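Local coordinates for 2-oxo-1,2-dihydroquinoline 8-monooxygenase, oxygenase component (Pseudomonas putida, PDB 1Z02), which probably hydroxylates 2-oxo-1,2-dihydroquinoline at its 8-position, pairing a Rieske [2Fe-2S] cluster with a mononuclear iron in a trimeric oxygenase, at residues Ala24-Gln27 / Ser28-Gln31; Asp378-Gly381 / Trp382-Gln386. All coordinates share one frame; numbering follows the deposited sequence.

Contact 1. Residues Ala24-Gln27 / Ser28-Gln31; sequences AKTQ and SQYQ
Backbone bonds from the N-H groups of S28, Q29 and Y30 to the carbonyls of A24, T26 and Q27 illustrate how a one-turn helix can run down by stages. The first is helical, from S28 N to A24 O (3.1 Å). After it the reach shortens to three residues: Q29 N donates to T26 O, and Y30 N to Q27 O (3.1 Å, 164° at the hydrogen). A side-chain bond reinforces this end. With chi1 at 71°, the S28 hydroxyl lies between its own backbone N and carbonyl carbon and turns back along the chain, giving OG a 2.6 Å bond to K25 O.

Aromatic packing comes from Y30, the N-cap of helix 31-34. Q27 CA sits over one face of its ring, 3.9 Å from the centroid, a CH-pi contact; Q27 CG approaches OH, while T26 CG2 meets CE2 at 3.8 Å. R398 adds a cation-pi partner from helix 392-404. Replacing this tyrosine by alanine is likely to strip Q27 CA of the ring it lies over, leave T26 CG2 without its neighbour at CE2 and R398 without its pi partner.

Looser contact marks the outer side. The bent K25 chain brings CE to 3.5 Å from Q29 OE1, an oxygen hydrogen-bonded to K399.

Taken together, polar backbone and hydroxyl bonds close the helix end, while the Y30 ring and T26 set the turn against helix 392-404, the ring through its cation-pi contact with R398.

Contact 2. Residues Asp378-Gly381 / Trp382-Gln386; sequences DGTG and WDDEQ
Helix 380-384 is little more than a single turn, with T380 O as its most heavily used acceptor across the contact. D384 N reaches it in the helical i to i+4 manner (2.9 Å, 173° at the hydrogen), tilted only a little from the carbonyl plane. D383 N arrives at the same oxygen from above that plane. One residue on, E385 N donates to G381 O (3.0 Å), just where the chain leaves helical angles.

Entry to the helix is an Asx turn, in which two donors grip D378 OD2. T380 N meets it nearly along the C-O axis at 3.0 Å, whereas T380 OG1 comes to OD2 on the syn side at 2.7 Å, 31° out of the carboxylate plane. The other oxygen, D378 OD1, is held by G414 N of the second subunit. G379, between D378 and T380, has positive phi, and a CB there would jam against D378 O. This turn follows helix 363-376 in the ring-hydroxylase part of the chain.

Side chains pack more lightly. T380 CG2 touches D384 OD1 at 3.7 Å. With chi1 at 67°, E385 turns CG back to within 3.2 Å of G381 O; its carboxylate is held by Y376 through OE1 and by R398 through OE2. Y376 also meets the W382 indole edge-to-face, and D383 OD2 forms a salt bridge with K34. D383 OD1 accepts weakly from a water that also donates to G379 O.

The two contacts, centres 13 Å apart, show how short turns distant in sequence become joined through a shared charge. R398 is common to both, reaching the ring of contact 1 and the carboxylate of contact 2. The turns also touch directly, since Y30 OH lies 3.9 Å from E385 OE2, a packing distance. K34, which contact 2 draws on, sits in helix 31-34, the helix that contact 1 leads into. Both contacts lie away from the mononuclear iron and the cluster of their own chain; contact 2 nevertheless borders the second subunit, where Q386 packs on L85 and E385 forms a long, weak ion pair with R87, a residue of that subunit's cluster pocket.

Contact 1. Residues Ala24-Gln27 / Ser28-Gln31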
ATOM      1  N   ALA A  24      13.418 -33.180  -1.904  1.00 15.09           N
ATOM      2  CA  ALA A  24      12.584 -33.060  -3.095  1.00 14.32           C
ATOM      3  C   ALA A  24      11.430 -34.045  -3.145  1.00 15.16           C
ATOM      4  O   ALA A  24      10.318 -33.688  -3.530  1.00 13.84           O
ATOM      5  CB  ALA A  24      13.435 -33.202  -4.341  1.00 14.81           C
ATOM      6  N   LYS A  25      11.695 -35.290  -2.771  1.00 18.04           N
ATOM      7  CA  LYS A  25      10.655 -36.313  -2.792  1.00 20.56           C
ATOM      8  C   LYS A  25       9.529 -35.936  -1.832  1.00 19.09           C
ATOM      9  O   LYS A  25       8.346 -36.038  -2.167  1.00 20.82           O
ATOM     10  CB  LYS A  25      11.240 -37.671  -2.395  1.00 24.61           C
ATOM     11  CG  LYS A  25      10.430 -38.862  -2.912  1.00 32.74           C
ATOM     12  CD  LYS A  25       9.071 -39.013  -2.231  1.00 37.30           C
ATOM     13  CE  LYS A  25       9.131 -40.002  -1.075  1.00 40.87           C
ATOM     14  NZ  LYS A  25       9.927 -39.517   0.080  1.00 41.18           N
ATOM     15  N   THR A  26       9.910 -35.499  -0.636  1.00 15.58           N
ATOM     16  CA  THR A  26       8.952 -35.101   0.383  1.00 13.87           C
ATOM     17  C   THR A  26       8.131 -33.880  -0.008  1.00 11.72           C
ATOM     18  O   THR A  26       6.919 -33.858   0.198  1.00 13.26           O
ATOM     19  CB  THR A  26       9.673 -34.822   1.704  1.00 13.84           C
ATOM     20  OG1 THR A  26      10.288 -36.032   2.163  1.00 13.62           O
ATOM     21  CG2 THR A  26       8.697 -34.302   2.764  1.00 12.92           C
ATOM     22  N   GLN A  27       8.784 -32.867  -0.573  1.00 10.99           N
ATOM     23  CA  GLN A  27       8.075 -31.652  -0.971  1.00 13.25           C
ATOM     24  C   GLN A  27       7.054 -31.918  -2.070  1.00 14.40           C
ATOM     25  O   GLN A  27       6.005 -31.264  -2.129  1.00 14.94           O
ATOM     26  CB  GLN A  27       9.059 -30.578  -1.443  1.00 11.26           C
ATOM     27  CG  GLN A  27      10.124 -30.238  -0.416  1.00 12.17           C
ATOM     28  CD  GLN A  27      10.838 -28.932  -0.701  1.00 10.41           C
ATOM     29  OE1 GLN A  27      11.922 -28.683  -0.166  1.00 13.06           O
ATOM     30  NE2 GLN A  27      10.232 -28.081  -1.529  1.00  8.93           N
ATOM     31  N   SER A  28       7.353 -32.885  -2.930  1.00 15.51           N
ATOM     32  CA  SER A  28       6.451 -33.214  -4.029  1.00 16.73           C
ATOM     33  C   SER A  28       5.168 -33.826  -3.493  1.00 17.65           C
ATOM     34  O   SER A  28       4.158 -33.877  -4.196  1.00 17.78           O
ATOM     35  CB  SER A  28       7.113 -34.192  -5.008  1.00 18.04           C
ATOM     36  OG  SER A  28       7.237 -35.489  -4.442  1.00 18.64           O
ATOM     37  N   GLN A  29       5.210 -34.286  -2.245  1.00 17.08           N
ATOM     38  CA  GLN A  29       4.045 -34.902  -1.626  1.00 16.40           C
ATOM     39  C   GLN A  29       3.076 -33.902  -1.004  1.00 14.72           C
ATOM     40  O   GLN A  29       2.042 -34.291  -0.453  1.00 13.35           O
ATOM     41  CB  GLN A  29       4.489 -35.939  -0.590  1.00 18.44           C
ATOM     42  CG  GLN A  29       5.071 -37.211  -1.229  1.00 20.91           C
ATOM     43  CD  GLN A  29       5.647 -38.184  -0.218  1.00 24.99           C
ATOM     44  OE1 GLN A  29       6.714 -37.951   0.346  1.00 27.33           O
ATOM     45  NE2 GLN A  29       4.937 -39.281   0.021  1.00 28.15           N
ATOM     46  N   TYR A  30       3.414 -32.617  -1.070  1.00 13.31           N
ATOM     47  CA  TYR A  30       2.514 -31.594  -0.557  1.00 12.48           C
ATOM     48  C   TYR A  30       2.462 -30.352  -1.435  1.00 12.19           C
ATOM     49  O   TYR A  30       2.427 -29.223  -0.945  1.00  9.73           O
ATOM     50  CB  TYR A  30       2.824 -31.232   0.907  1.00 10.84           C
ATOM     51  CG  TYR A  30       4.247 -30.859   1.266  1.00  9.78           C
ATOM     52  CD1 TYR A  30       4.790 -29.628   0.904  1.00  9.80           C
ATOM     53  CD2 TYR A  30       5.022 -31.711   2.051  1.00  8.63           C
ATOM     54  CE1 TYR A  30       6.065 -29.253   1.324  1.00  7.58           C
ATOM     55  CE2 TYR A  30       6.295 -31.348   2.475  1.00  8.97           C
ATOM     56  CZ  TYR A  30       6.811 -30.118   2.114  1.00  8.24           C
ATOM     57  OH  TYR A  30       8.058 -29.766   2.578  1.00  9.19           O
ATOM     58  N   GLN A  31       2.440 -30.583  -2.747  1.00 11.16           N
ATOM     59  CA  GLN A  31       2.353 -29.508  -3.727  1.00  9.59           C
ATOM     60  C   GLN A  31       0.992 -28.815  -3.624  1.00  8.24           C
ATOM     61  O   GLN A  31       0.915 -27.592  -3.707  1.00  7.10           O
ATOM     62  CB  GLN A  31       2.549 -30.049  -5.150  1.00  9.09           C
ATOM     63  CG  GLN A  31       2.603 -28.958  -6.234  1.00 10.08           C
ATOM     64  CD  GLN A  31       3.703 -27.935  -5.993  1.00 12.40           C
ATOM     65  OE1 GLN A  31       4.870 -28.293  -5.839  1.00 14.80           O
ATOM     66  NE2 GLN A  31       3.339 -26.654  -5.965  1.00 11.76           N
TER
HETATM   67  O   HOH W   1       6.687 -29.279  -4.283  1.00 23.49           O

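Contact 2. Residues Asp378-Gly381 / Trp382-Gln386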
ATOM      1  N   ASP A 378       6.305 -14.772  -1.006  1.00  6.90           N
ATOM      2  CA  ASP A 378       6.670 -14.805  -2.419  1.00  7.57           C
ATOM      3  C   ASP A 378       7.056 -16.198  -2.912  1.00  8.14           C
ATOM      4  O   ASP A 378       7.528 -16.354  -4.037  1.00  7.09           O
ATOM      5  CB  ASP A 378       7.786 -13.803  -2.734  1.00  6.19           C
ATOM      6  CG  ASP A 378       9.109 -14.163  -2.096  1.00  8.43           C
ATOM      7  OD1 ASP A 378      10.028 -13.315  -2.163  1.00  9.35           O
ATOM      8  OD2 ASP A 378       9.238 -15.276  -1.546  1.00  8.54           O
ATOM      9  N   GLY A 379       6.839 -17.207  -2.073  1.00  8.23           N
ATOM     10  CA  GLY A 379       7.139 -18.568  -2.477  1.00  7.75           C
ATOM     11  C   GLY A 379       8.465 -19.136  -2.006  1.00  9.05           C
ATOM     12  O   GLY A 379       8.641 -20.352  -1.940  1.00  9.24           O
ATOM     13  N   THR A 380       9.401 -18.262  -1.668  1.00  8.25           N
ATOM     14  CA  THR A 380      10.713 -18.706  -1.225  1.00  8.24           C
ATOM     15  C   THR A 380      10.684 -19.792  -0.142  1.00  9.33           C
ATOM     16  O   THR A 380      11.171 -20.908  -0.357  1.00  8.85           O
ATOM     17  CB  THR A 380      11.535 -17.509  -0.717  1.00  9.31           C
ATOM     18  OG1 THR A 380      11.635 -16.527  -1.758  1.00  8.65           O
ATOM     19  CG2 THR A 380      12.941 -17.955  -0.313  1.00  9.32           C
ATOM     20  N   GLY A 381      10.103 -19.460   1.010  1.00  8.06           N
ATOM     21  CA  GLY A 381      10.041 -20.385   2.132  1.00  9.63           C
ATOM     22  C   GLY A 381       9.532 -21.791   1.877  1.00 11.10           C
ATOM     23  O   GLY A 381      10.048 -22.755   2.454  1.00 10.01           O
ATOM     24  N   TRP A 382       8.520 -21.924   1.027  1.00  9.00           N
ATOM     25  CA  TRP A 382       7.958 -23.235   0.726  1.00  8.88           C
ATOM     26  C   TRP A 382       8.956 -24.179   0.043  1.00  9.22           C
ATOM     27  O   TRP A 382       8.769 -25.404   0.024  1.00 10.16           O
ATOM     28  CB  TRP A 382       6.691 -23.062  -0.121  1.00  8.16           C
ATOM     29  CG  TRP A 382       5.633 -22.289   0.608  1.00  9.70           C
ATOM     30  CD1 TRP A 382       5.177 -21.034   0.314  1.00 13.10           C
ATOM     31  CD2 TRP A 382       4.920 -22.709   1.780  1.00 11.04           C
ATOM     32  NE1 TRP A 382       4.220 -20.650   1.225  1.00 11.78           N
ATOM     33  CE2 TRP A 382       4.039 -21.662   2.132  1.00 12.89           C
ATOM     34  CE3 TRP A 382       4.931 -23.876   2.559  1.00 10.41           C
ATOM     35  CZ2 TRP A 382       3.188 -21.738   3.238  1.00 12.57           C
ATOM     36  CZ3 TRP A 382       4.082 -23.951   3.661  1.00 12.28           C
ATOM     37  CH2 TRP A 382       3.218 -22.889   3.986  1.00 13.13           C
ATOM     38  N   ASP A 383      10.027 -23.610  -0.495  1.00  8.02           N
ATOM     39  CA  ASP A 383      11.049 -24.407  -1.159  1.00 10.02           C
ATOM     40  C   ASP A 383      12.356 -24.412  -0.385  1.00 10.80           C
ATOM     41  O   ASP A 383      12.998 -25.454  -0.266  1.00 11.77           O
ATOM     42  CB  ASP A 383      11.365 -23.870  -2.556  1.00 11.77           C
ATOM     43  CG  ASP A 383      10.240 -24.059  -3.537  1.00 13.80           C
ATOM     44  OD1 ASP A 383      10.393 -23.573  -4.669  1.00 13.56           O
ATOM     45  OD2 ASP A 383       9.214 -24.679  -3.199  1.00 13.66           O
ATOM     46  N   ASP A 384      12.745 -23.246   0.130  1.00 10.08           N
ATOM     47  CA  ASP A 384      14.018 -23.091   0.844  1.00  9.65           C
ATOM     48  C   ASP A 384      14.046 -23.318   2.355  1.00 10.10           C
ATOM     49  O   ASP A 384      15.122 -23.317   2.964  1.00 10.35           O
ATOM     50  CB  ASP A 384      14.613 -21.713   0.541  1.00 10.09           C
ATOM     51  CG  ASP A 384      15.002 -21.556  -0.919  1.00 11.86           C
ATOM     52  OD1 ASP A 384      15.441 -20.451  -1.311  1.00 14.08           O
ATOM     53  OD2 ASP A 384      14.868 -22.541  -1.676  1.00 13.67           O
ATOM     54  N   GLU A 385      12.886 -23.491   2.975  1.00  9.38           N
ATOM     55  CA  GLU A 385      12.864 -23.748   4.409  1.00  9.73           C
ATOM     56  C   GLU A 385      13.696 -25.019   4.635  1.00 11.23           C
ATOM     57  O   GLU A 385      13.735 -25.907   3.773  1.00 10.55           O
ATOM     58  CB  GLU A 385      11.423 -23.974   4.872  1.00 11.30           C
ATOM     59  CG  GLU A 385      10.797 -25.249   4.318  1.00  9.01           C
ATOM     60  CD  GLU A 385       9.323 -25.382   4.655  1.00 10.79           C
ATOM     61  OE1 GLU A 385       8.847 -24.699   5.598  1.00  8.43           O
ATOM     62  OE2 GLU A 385       8.639 -26.183   3.972  1.00  8.70           O
ATOM     63  N   GLN A 386      14.386 -25.112   5.768  1.00 10.51           N
ATOM     64  CA  GLN A 386      15.172 -26.315   6.049  1.00 10.40           C
ATOM     65  C   GLN A 386      14.609 -26.993   7.287  1.00  9.15           C
ATOM     66  O   GLN A 386      15.034 -26.727   8.405  1.00  8.66           O
ATOM     67  CB  GLN A 386      16.653 -25.961   6.228  1.00 11.04           C
ATOM     68  CG  GLN A 386      17.242 -25.370   4.951  1.00 12.57           C
ATOM     69  CD  GLN A 386      18.753 -25.303   4.946  1.00 14.26           C
ATOM     70  OE1 GLN A 386      19.435 -26.313   5.098  1.00 14.63           O
ATOM     71  NE2 GLN A 386      19.283 -24.111   4.750  1.00 14.40           N
TER
HETATM   72  O   HOH W   2       7.501 -21.632  -4.682  1.00 44.59           O